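PDB 1U0M: 1,3,6,8-tetrahydroxynaphthalene synthase from Streptomyces coelicolor, which condenses five malonyl-CoA units into a linear pentaketide and cyclises it to 1,3,6,8-tetrahydroxynaphthalene, a precursor of melanin and other naphthoquinone-type metabolites. Local coordinates for residues A[76-87]-A[173-181]; A[224-232]-A[340-348]. All coordinates share one frame; numbering follows the deposited sequence.

Contact 1 (A[76-87]-A[173-181]); sequences RNKVYEREAKSR and CEFCSLCYQ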
loop_
_atom_site.group_PDB
_atom_site.type_symbol
_atom_site.label_atom_id
_atom_site.label_comp_id
_atom_site.label_asym_id
_atom_site.label_seq_id
_atom_site.Cartn_x
_atom_site.Cartn_y
_atom_site.Cartn_z
ATOM N N ARG A 76 -17.504 -3.629 -11.404
ATOM C CA ARG A 76 -17.314 -2.404 -10.628
ATOM C C ARG A 76 -15.829 -2.030 -10.707
ATOM O O ARG A 76 -15.475 -0.903 -11.022
ATOM C CB ARG A 76 -17.699 -2.648 -9.152
ATOM C CG ARG A 76 -18.660 -1.628 -8.525
ATOM C CD ARG A 76 -20.084 -1.967 -8.877
ATOM N NE ARG A 76 -21.130 -1.159 -8.244
ATOM C CZ ARG A 76 -21.374 -1.085 -6.930
ATOM N NH1 ARG A 76 -20.637 -1.748 -6.055
ATOM N NH2 ARG A 76 -22.423 -0.397 -6.493
ATOM N N ASN A 77 -14.952 -2.986 -10.427
ATOM C CA ASN A 77 -13.526 -2.692 -10.451
ATOM C C ASN A 77 -13.036 -2.325 -11.858
ATOM O O ASN A 77 -12.053 -1.591 -12.008
ATOM C CB ASN A 77 -12.733 -3.873 -9.895
ATOM C CG ASN A 77 -11.449 -3.437 -9.235
ATOM O OD1 ASN A 77 -11.468 -2.804 -8.178
ATOM N ND2 ASN A 77 -10.322 -3.753 -9.860
ATOM N N LYS A 78 -13.716 -2.840 -12.882
ATOM C CA LYS A 78 -13.369 -2.506 -14.262
ATOM C C LYS A 78 -13.685 -1.015 -14.423
ATOM O O LYS A 78 -12.886 -0.253 -14.964
ATOM C CB LYS A 78 -14.206 -3.319 -15.258
ATOM C CG LYS A 78 -13.415 -4.331 -16.085
ATOM C CD LYS A 78 -13.181 -5.612 -15.319
ATOM C CE LYS A 78 -14.349 -6.562 -15.486
ATOM N NZ LYS A 78 -14.375 -7.198 -16.837
ATOM N N VAL A 79 -14.852 -0.592 -13.940
ATOM C CA VAL A 79 -15.207 0.822 -14.035
ATOM C C VAL A 79 -14.154 1.665 -13.315
ATOM O O VAL A 79 -13.784 2.743 -13.784
ATOM C CB VAL A 79 -16.550 1.113 -13.393
ATOM C CG1 VAL A 79 -16.861 2.596 -13.509
ATOM C CG2 VAL A 79 -17.621 0.260 -14.042
ATOM N N TYR A 80 -13.670 1.154 -12.183
ATOM C CA TYR A 80 -12.667 1.849 -11.398
ATOM C C TYR A 80 -11.428 2.171 -12.214
ATOM O O TYR A 80 -11.032 3.329 -12.268
ATOM C CB TYR A 80 -12.307 1.037 -10.138
ATOM C CG TYR A 80 -11.112 1.571 -9.361
ATOM C CD1 TYR A 80 -9.844 1.010 -9.523
ATOM C CD2 TYR A 80 -11.234 2.681 -8.525
ATOM C CE1 TYR A 80 -8.729 1.545 -8.878
ATOM C CE2 TYR A 80 -10.124 3.227 -7.877
ATOM C CZ TYR A 80 -8.873 2.653 -8.060
ATOM O OH TYR A 80 -7.766 3.194 -7.434
ATOM N N GLU A 81 -10.820 1.182 -12.874
ATOM C CA GLU A 81 -9.614 1.477 -13.649
ATOM C C GLU A 81 -9.859 2.312 -14.893
ATOM O O GLU A 81 -9.032 3.148 -15.244
ATOM C CB GLU A 81 -8.827 0.204 -14.020
ATOM C CG GLU A 81 -9.533 -0.826 -14.860
ATOM C CD GLU A 81 -8.560 -1.838 -15.473
ATOM O OE1 GLU A 81 -9.018 -2.905 -15.952
ATOM O OE2 GLU A 81 -7.340 -1.565 -15.491
ATOM N N ARG A 82 -10.987 2.108 -15.562
ATOM C CA ARG A 82 -11.284 2.908 -16.748
ATOM C C ARG A 82 -11.412 4.385 -16.381
ATOM O O ARG A 82 -10.830 5.253 -17.045
ATOM C CB ARG A 82 -12.594 2.469 -17.396
ATOM C CG ARG A 82 -12.988 3.327 -18.604
ATOM C CD ARG A 82 -14.454 3.114 -18.990
ATOM N NE ARG A 82 -15.389 3.737 -18.054
ATOM C CZ ARG A 82 -16.569 3.222 -17.723
ATOM N NH1 ARG A 82 -16.953 2.068 -18.250
ATOM N NH2 ARG A 82 -17.377 3.870 -16.881
ATOM N N GLU A 83 -12.182 4.663 -15.323
ATOM C CA GLU A 83 -12.414 6.035 -14.882
ATOM C C GLU A 83 -11.164 6.713 -14.348
ATOM O O GLU A 83 -11.032 7.929 -14.435
ATOM C CB GLU A 83 -13.508 6.087 -13.806
ATOM C CG GLU A 83 -14.914 5.696 -14.273
ATOM C CD GLU A 83 -15.453 6.607 -15.365
ATOM O OE1 GLU A 83 -15.088 7.804 -15.391
ATOM O OE2 GLU A 83 -16.258 6.134 -16.190
ATOM N N ALA A 84 -10.252 5.931 -13.786
ATOM C CA ALA A 84 -9.026 6.488 -13.244
ATOM C C ALA A 84 -8.031 6.787 -14.369
ATOM O O ALA A 84 -7.263 7.747 -14.307
ATOM C CB ALA A 84 -8.417 5.518 -12.258
ATOM N N LYS A 85 -8.038 5.953 -15.397
ATOM C CA LYS A 85 -7.123 6.171 -16.500
ATOM C C LYS A 85 -7.523 7.387 -17.306
ATOM O O LYS A 85 -6.665 8.159 -17.714
ATOM C CB LYS A 85 -7.043 4.929 -17.379
ATOM C CG LYS A 85 -6.139 3.882 -16.768
ATOM C CD LYS A 85 -6.001 2.653 -17.638
ATOM C CE LYS A 85 -4.954 1.712 -17.069
ATOM N NZ LYS A 85 -5.143 0.339 -17.585
ATOM N N SER A 86 -8.823 7.580 -17.504
ATOM C CA SER A 86 -9.303 8.737 -18.253
ATOM C C SER A 86 -9.407 10.031 -17.442
ATOM O O SER A 86 -9.641 11.093 -18.016
ATOM C CB SER A 86 -10.661 8.438 -18.895
ATOM O OG SER A 86 -11.584 7.939 -17.948
ATOM N N ARG A 87 -9.217 9.969 -16.125
ATOM C CA ARG A 87 -9.330 11.184 -15.319
ATOM C C ARG A 87 -8.069 11.624 -14.566
ATOM O O ARG A 87 -7.773 12.815 -14.481
ATOM C CB ARG A 87 -10.475 11.043 -14.308
ATOM C CG ARG A 87 -11.854 10.821 -14.908
ATOM C CD ARG A 87 -12.880 10.677 -13.798
ATOM N NE ARG A 87 -14.195 10.272 -14.279
ATOM C CZ ARG A 87 -15.123 11.112 -14.718
ATOM N NH1 ARG A 87 -14.878 12.418 -14.740
ATOM N NH2 ARG A 87 -16.304 10.646 -15.114
ATOM N N CYS A 173 -6.925 9.075 -5.532
ATOM C CA CYS A 173 -8.013 8.748 -6.445
ATOM C C CYS A 173 -9.069 7.978 -5.671
ATOM O O CYS A 173 -8.829 6.855 -5.243
ATOM C CB CYS A 173 -7.484 7.901 -7.606
ATOM S SG CYS A 173 -8.667 7.638 -8.926
ATOM N N GLU A 174 -10.240 8.574 -5.496
ATOM C CA GLU A 174 -11.292 7.921 -4.735
ATOM C C GLU A 174 -12.667 7.937 -5.399
ATOM O O GLU A 174 -13.276 8.993 -5.589
ATOM C CB GLU A 174 -11.364 8.554 -3.339
ATOM C CG GLU A 174 -10.029 8.538 -2.586
ATOM C CD GLU A 174 -9.657 7.153 -2.044
ATOM O OE1 GLU A 174 -10.197 6.150 -2.564
ATOM O OE2 GLU A 174 -8.825 7.067 -1.105
ATOM N N PHE A 175 -13.151 6.746 -5.744
ATOM C CA PHE A 175 -14.459 6.578 -6.371
ATOM C C PHE A 175 -15.316 5.803 -5.369
ATOM O O PHE A 175 -15.664 4.630 -5.598
ATOM C CB PHE A 175 -14.311 5.766 -7.664
ATOM C CG PHE A 175 -13.433 6.414 -8.707
ATOM C CD1 PHE A 175 -12.639 5.629 -9.544
ATOM C CD2 PHE A 175 -13.427 7.797 -8.883
ATOM C CE1 PHE A 175 -11.849 6.208 -10.545
ATOM C CE2 PHE A 175 -12.640 8.392 -9.883
ATOM C CZ PHE A 175 -11.851 7.593 -10.715
ATOM N N CYS A 176 -15.687 6.468 -4.277
ATOM C CA CYS A 176 -16.444 5.808 -3.208
ATOM C C CYS A 176 -17.778 5.242 -3.671
ATOM O O CYS A 176 -18.275 4.289 -3.094
ATOM C CB CYS A 176 -16.659 6.761 -2.016
ATOM S SG CYS A 176 -15.129 7.427 -1.276
ATOM N N SER A 177 -18.353 5.837 -4.707
ATOM C CA SER A 177 -19.617 5.370 -5.236
ATOM C C SER A 177 -19.503 3.939 -5.727
ATOM O O SER A 177 -20.498 3.235 -5.819
ATOM C CB SER A 177 -20.064 6.258 -6.392
ATOM O OG SER A 177 -19.142 6.183 -7.460
ATOM N N LEU A 178 -18.289 3.509 -6.057
ATOM C CA LEU A 178 -18.076 2.148 -6.544
ATOM C C LEU A 178 -18.013 1.128 -5.414
ATOM O O LEU A 178 -17.706 -0.038 -5.629
ATOM C CB LEU A 178 -16.806 2.079 -7.397
ATOM C CG LEU A 178 -16.946 2.762 -8.768
ATOM C CD1 LEU A 178 -18.136 2.152 -9.517
ATOM C CD2 LEU A 178 -17.181 4.256 -8.603
ATOM N N CYS A 179 -18.305 1.582 -4.204
ATOM C CA CYS A 179 -18.314 0.708 -3.050
ATOM C C CYS A 179 -19.709 0.700 -2.459
ATOM O O CYS A 179 -19.908 0.264 -1.343
ATOM C CB CYS A 179 -17.281 1.163 -2.016
ATOM S SG CYS A 179 -15.566 0.796 -2.503
ATOM N N TYR A 180 -20.682 1.184 -3.225
ATOM C CA TYR A 180 -22.074 1.193 -2.771
ATOM C C TYR A 180 -22.575 -0.250 -2.756
ATOM O O TYR A 180 -22.465 -0.952 -3.764
ATOM C CB TYR A 180 -22.944 2.029 -3.717
ATOM C CG TYR A 180 -24.428 1.891 -3.444
ATOM C CD1 TYR A 180 -24.983 2.306 -2.222
ATOM C CD2 TYR A 180 -25.266 1.292 -4.377
ATOM C CE1 TYR A 180 -26.338 2.113 -1.947
ATOM C CE2 TYR A 180 -26.613 1.096 -4.115
ATOM C CZ TYR A 180 -27.143 1.503 -2.900
ATOM O OH TYR A 180 -28.468 1.266 -2.636
ATOM N N GLN A 181 -23.126 -0.688 -1.623
ATOM C CA GLN A 181 -23.629 -2.057 -1.475
ATOM C C GLN A 181 -25.102 -2.100 -1.086
ATOM O O GLN A 181 -25.444 -2.025 0.103
ATOM C CB GLN A 181 -22.835 -2.808 -0.405
ATOM C CG GLN A 181 -21.331 -2.722 -0.539
ATOM C CD GLN A 181 -20.753 -3.591 -1.648
ATOM O OE1 GLN A 181 -19.570 -3.493 -1.945
ATOM N NE2 GLN A 181 -21.574 -4.449 -2.240
#

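Contact 2 (A[224-232]-A[340-348]); sequences PKTEDWIMY and GFGPGITAE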
loop_
_atom_site.group_PDB
_atom_site.type_symbol
_atom_site.label_atom_id
_atom_site.label_comp_id
_atom_site.label_asym_id
_atom_site.label_seq_id
_atom_site.Cartn_x
_atom_site.Cartn_y
_atom_site.Cartn_z
ATOM N N PRO A 224 -5.562 3.218 20.504
ATOM C CA PRO A 224 -5.630 1.843 21.005
ATOM C C PRO A 224 -7.007 1.203 20.905
ATOM O O PRO A 224 -8.031 1.850 21.123
ATOM C CB PRO A 224 -5.163 1.980 22.448
ATOM C CG PRO A 224 -4.151 3.091 22.348
ATOM C CD PRO A 224 -4.861 4.093 21.462
ATOM N N LYS A 225 -7.004 -0.085 20.578
ATOM C CA LYS A 225 -8.214 -0.880 20.432
ATOM C C LYS A 225 -9.377 -0.240 19.683
ATOM O O LYS A 225 -10.472 -0.100 20.216
ATOM C CB LYS A 225 -8.684 -1.382 21.804
ATOM C CG LYS A 225 -8.003 -2.680 22.222
ATOM C CD LYS A 225 -8.187 -3.750 21.135
ATOM C CE LYS A 225 -7.321 -4.981 21.382
ATOM N NZ LYS A 225 -7.261 -5.871 20.171
ATOM N N THR A 226 -9.129 0.137 18.436
ATOM C CA THR A 226 -10.154 0.725 17.581
ATOM C C THR A 226 -9.937 0.198 16.157
ATOM O O THR A 226 -10.443 0.764 15.182
ATOM C CB THR A 226 -10.071 2.267 17.587
ATOM O OG1 THR A 226 -8.722 2.674 17.353
ATOM C CG2 THR A 226 -10.531 2.823 18.926
ATOM N N GLU A 227 -9.191 -0.904 16.064
ATOM C CA GLU A 227 -8.852 -1.533 14.785
ATOM C C GLU A 227 -10.049 -1.766 13.876
ATOM O O GLU A 227 -9.986 -1.462 12.685
ATOM C CB GLU A 227 -8.130 -2.869 15.009
ATOM C CG GLU A 227 -6.869 -2.756 15.828
ATOM C CD GLU A 227 -7.098 -3.031 17.307
ATOM O OE1 GLU A 227 -8.214 -2.757 17.820
ATOM O OE2 GLU A 227 -6.145 -3.511 17.957
ATOM N N ASP A 228 -11.132 -2.290 14.444
ATOM C CA ASP A 228 -12.342 -2.571 13.679
ATOM C C ASP A 228 -13.364 -1.448 13.673
ATOM O O ASP A 228 -14.502 -1.648 13.246
ATOM C CB ASP A 228 -13.022 -3.857 14.190
ATOM C CG ASP A 228 -13.564 -3.719 15.612
ATOM O OD1 ASP A 228 -14.380 -2.806 15.875
ATOM O OD2 ASP A 228 -13.174 -4.537 16.471
ATOM N N TRP A 229 -12.971 -0.264 14.127
ATOM C CA TRP A 229 -13.910 0.856 14.169
ATOM C C TRP A 229 -14.180 1.535 12.826
ATOM O O TRP A 229 -15.281 2.019 12.594
ATOM C CB TRP A 229 -13.453 1.848 15.232
ATOM C CG TRP A 229 -13.737 1.310 16.610
ATOM C CD1 TRP A 229 -13.898 -0.007 16.958
ATOM C CD2 TRP A 229 -13.948 2.067 17.806
ATOM N NE1 TRP A 229 -14.205 -0.113 18.292
ATOM C CE2 TRP A 229 -14.240 1.144 18.839
ATOM C CE3 TRP A 229 -13.922 3.433 18.108
ATOM C CZ2 TRP A 229 -14.506 1.547 20.150
ATOM C CZ3 TRP A 229 -14.188 3.831 19.414
ATOM C CH2 TRP A 229 -14.475 2.889 20.418
ATOM N N ILE A 230 -13.181 1.557 11.943
ATOM C CA ILE A 230 -13.331 2.123 10.597
ATOM C C ILE A 230 -12.615 1.118 9.694
ATOM O O ILE A 230 -11.399 1.168 9.511
ATOM C CB ILE A 230 -12.686 3.508 10.478
ATOM C CG1 ILE A 230 -13.096 4.379 11.677
ATOM C CG2 ILE A 230 -13.153 4.168 9.186
ATOM C CD1 ILE A 230 -12.567 5.803 11.645
ATOM N N MET A 231 -13.386 0.195 9.135
ATOM C CA MET A 231 -12.813 -0.877 8.336
ATOM C C MET A 231 -13.658 -1.363 7.173
ATOM O O MET A 231 -14.806 -0.967 6.984
ATOM C CB MET A 231 -12.580 -2.084 9.238
ATOM C CG MET A 231 -13.911 -2.702 9.685
ATOM S SD MET A 231 -13.744 -4.003 10.897
ATOM C CE MET A 231 -13.200 -5.387 9.828
ATOM N N TYR A 232 -13.066 -2.285 6.432
ATOM C CA TYR A 232 -13.721 -2.905 5.303
ATOM C C TYR A 232 -14.044 -4.369 5.598
ATOM O O TYR A 232 -13.240 -5.071 6.186
ATOM C CB TYR A 232 -12.793 -2.869 4.074
ATOM C CG TYR A 232 -12.968 -1.696 3.138
ATOM C CD1 TYR A 232 -11.957 -1.353 2.245
ATOM C CD2 TYR A 232 -14.144 -0.956 3.116
ATOM C CE1 TYR A 232 -12.109 -0.306 1.347
ATOM C CE2 TYR A 232 -14.316 0.100 2.228
ATOM C CZ TYR A 232 -13.290 0.416 1.338
ATOM O OH TYR A 232 -13.448 1.427 0.416
ATOM N N GLY A 340 -4.916 13.716 8.912
ATOM C CA GLY A 340 -5.846 12.808 8.268
ATOM C C GLY A 340 -6.229 11.716 9.242
ATOM O O GLY A 340 -5.392 11.251 10.008
ATOM N N PHE A 341 -7.493 11.312 9.232
ATOM C CA PHE A 341 -7.953 10.265 10.139
ATOM C C PHE A 341 -8.700 9.175 9.381
ATOM O O PHE A 341 -9.474 9.469 8.475
ATOM C CB PHE A 341 -8.873 10.864 11.207
ATOM C CG PHE A 341 -8.243 11.975 11.994
ATOM C CD1 PHE A 341 -9.002 13.069 12.405
ATOM C CD2 PHE A 341 -6.888 11.947 12.308
ATOM C CE1 PHE A 341 -8.416 14.122 13.112
ATOM C CE2 PHE A 341 -6.300 12.996 13.014
ATOM C CZ PHE A 341 -7.065 14.081 13.413
ATOM N N GLY A 342 -8.471 7.921 9.763
ATOM C CA GLY A 342 -9.136 6.803 9.107
ATOM C C GLY A 342 -8.854 5.464 9.769
ATOM O O GLY A 342 -8.652 5.404 10.979
ATOM N N PRO A 343 -8.845 4.362 8.996
ATOM C CA PRO A 343 -8.588 3.000 9.477
ATOM C C PRO A 343 -7.426 2.884 10.473
ATOM O O PRO A 343 -6.315 3.336 10.198
ATOM C CB PRO A 343 -8.319 2.243 8.184
ATOM C CG PRO A 343 -9.288 2.882 7.245
ATOM C CD PRO A 343 -9.124 4.357 7.546
ATOM N N GLY A 344 -7.683 2.264 11.624
ATOM C CA GLY A 344 -6.639 2.112 12.623
ATOM C C GLY A 344 -7.155 1.935 14.044
ATOM O O GLY A 344 -6.998 0.861 14.630
ATOM N N ILE A 345 -7.759 2.973 14.623
ATOM C CA ILE A 345 -7.945 4.268 13.977
ATOM C C ILE A 345 -6.606 4.993 13.884
ATOM O O ILE A 345 -5.899 5.142 14.885
ATOM C CB ILE A 345 -8.955 5.117 14.777
ATOM C CG1 ILE A 345 -10.330 4.431 14.752
ATOM C CG2 ILE A 345 -9.029 6.518 14.213
ATOM C CD1 ILE A 345 -11.403 5.119 15.567
ATOM N N THR A 346 -6.256 5.430 12.675
ATOM C CA THR A 346 -4.996 6.121 12.447
ATOM C C THR A 346 -5.155 7.614 12.226
ATOM O O THR A 346 -6.182 8.083 11.740
ATOM C CB THR A 346 -4.259 5.550 11.237
ATOM O OG1 THR A 346 -4.014 4.155 11.448
ATOM C CG2 THR A 346 -2.931 6.266 11.035
ATOM N N ALA A 347 -4.106 8.349 12.587
ATOM C CA ALA A 347 -4.077 9.791 12.446
ATOM C C ALA A 347 -2.722 10.216 11.900
ATOM O O ALA A 347 -1.698 10.048 12.561
ATOM C CB ALA A 347 -4.326 10.446 13.800
ATOM N N GLU A 348 -2.712 10.736 10.679
ATOM C CA GLU A 348 -1.474 11.203 10.089
ATOM C C GLU A 348 -1.471 12.720 10.233
ATOM O O GLU A 348 -2.119 13.435 9.472
ATOM C CB GLU A 348 -1.379 10.793 8.617
ATOM C CG GLU A 348 -1.204 9.287 8.395
ATOM C CD GLU A 348 0.124 8.751 8.918
ATOM O OE1 GLU A 348 0.357 8.827 10.139
ATOM O OE2 GLU A 348 0.938 8.253 8.110
HETATM O O HOH W 1 -10.063 1.367 12.570
HETATM O O HOH W 2 -6.867 0.238 17.262
#

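Contact 1 (A[76-87]-A[173-181])
R76 meets the backbone carbonyl of Y180 at one part of this contact, in which a portion of helix 73-99 covers residues 173-175 of the strand and the 3-10 turn 176-178, a helix-on-sheet layer of the thiolase fold. The R76 chain bends at chi2 and then runs out past L178, its CG 3.9 Å from CD1 of that leucine. Its guanidinium approaches Y180 end-on, NH1 and NH2 lying 3.0 and 2.8 Å from the one O atom, which sits almost in the guanidinium plane but receives both donors tilted from its own carbonyl plane. S177 O and the carbonyl carbon of L178 lie over one face of the group.

Farther along the helix, F175 meets Y80, A84 and E83 with successive ring atoms. Y80 has CG anti to the backbone N (chi1 171°), which swings its ring beside the phenylalanine; CD2 comes within 3.4 Å of F175 CD1, with the planes 71° apart. The Y80 hydroxyl bonds to S113. F175 CE1 faces Y80 O and A84 N, the latter at the ring edge, and CZ lies 3.8 Å from E83 CB. A84 CB rests 4.0 Å from C173 SG.

The chemistry is thus split: apolar packing seats the helix on the strand, whereas the R76 guanidinium holds the Y180 carbonyl with two hydrogen bonds, the straighter from NH2 (153°), probably strengthening that carbonyl's polarisation.

Contact 2 (A[224-232]-A[340-348])
I230 and I345 meet side chain to side chain, and G344 adds its backbone beside them; together they join the approach to strand 230-235 to the turn between strands 337-342 and 346-355. The extended chain of I230 brings CD1 to 4.1 Å from I345 CG1, the two side chains crossing at about a right angle. The backbone of I230 takes part as well: its O faces P343 CA at 3.4 Å in a CA-H...O contact. I345 follows a cis peptide bond and lays CG1 and CD1 across T226, whose CB is 3.6 Å from CG1. W229 flanks the same isoleucine, with CB 3.9 Å from I345 CD1.

G344 works through its N and O. Water 1 accepts from G344 N at 2.7 Å and from I230 N, and lies close to the carbonyls of T226 and E227; water 2 accepts from T226 N and donates to G344 O. The latter oxygen also receives a CA-H...O contact from E227, 3.0 Å from its CA. The backbone shape of G344 leaves no room for a side chain next to the carbonyl before it.

T226 is the polar partner. With chi1 at 49°, its hydroxyl sits between the backbone N and the carbonyl carbon, where OG1 accepts the I345 N-H at 2.9 Å in an almost straight bond of 178°. OG1 is also hydrogen-bonded to I223 O, just before the segment, so one buried hydroxyl ties two backbones together.

M119 of the second subunit packs on P343. Residues 340-344 form the GFGPG loop of chalcone synthase-like enzymes, which lies beside the active-site region; here its apolar contact is made by isoleucines, while polar groups of the two segments meet through the T226 hydroxyl and two waters.

How the contacts relate
Contacts 1 and 2 belong to the N-terminal and C-terminal chalcone/stilbene synthase domains respectively, close one after the other along the chain, and both reach the same nine-stranded sheet. Their centres are about 23 Å apart, yet the 173-181 and 224-232 segments meet where C179 SG packs 3.7 Å from Y232 OH. The probable active-site cysteine, C146, stands nearer contact 2: the nearest approach of G342 to its side chain is about 4 Å, whereas the side chain of C179 is about 11 Å away. On the contact 1 side, Y180 adjoins polyethylene glycol and glycerol, probably left from crystallisation. Contact 2 thus lies beside the probable catalytic cysteine and contact 1 is set further back, the two joined by C179 and Y232.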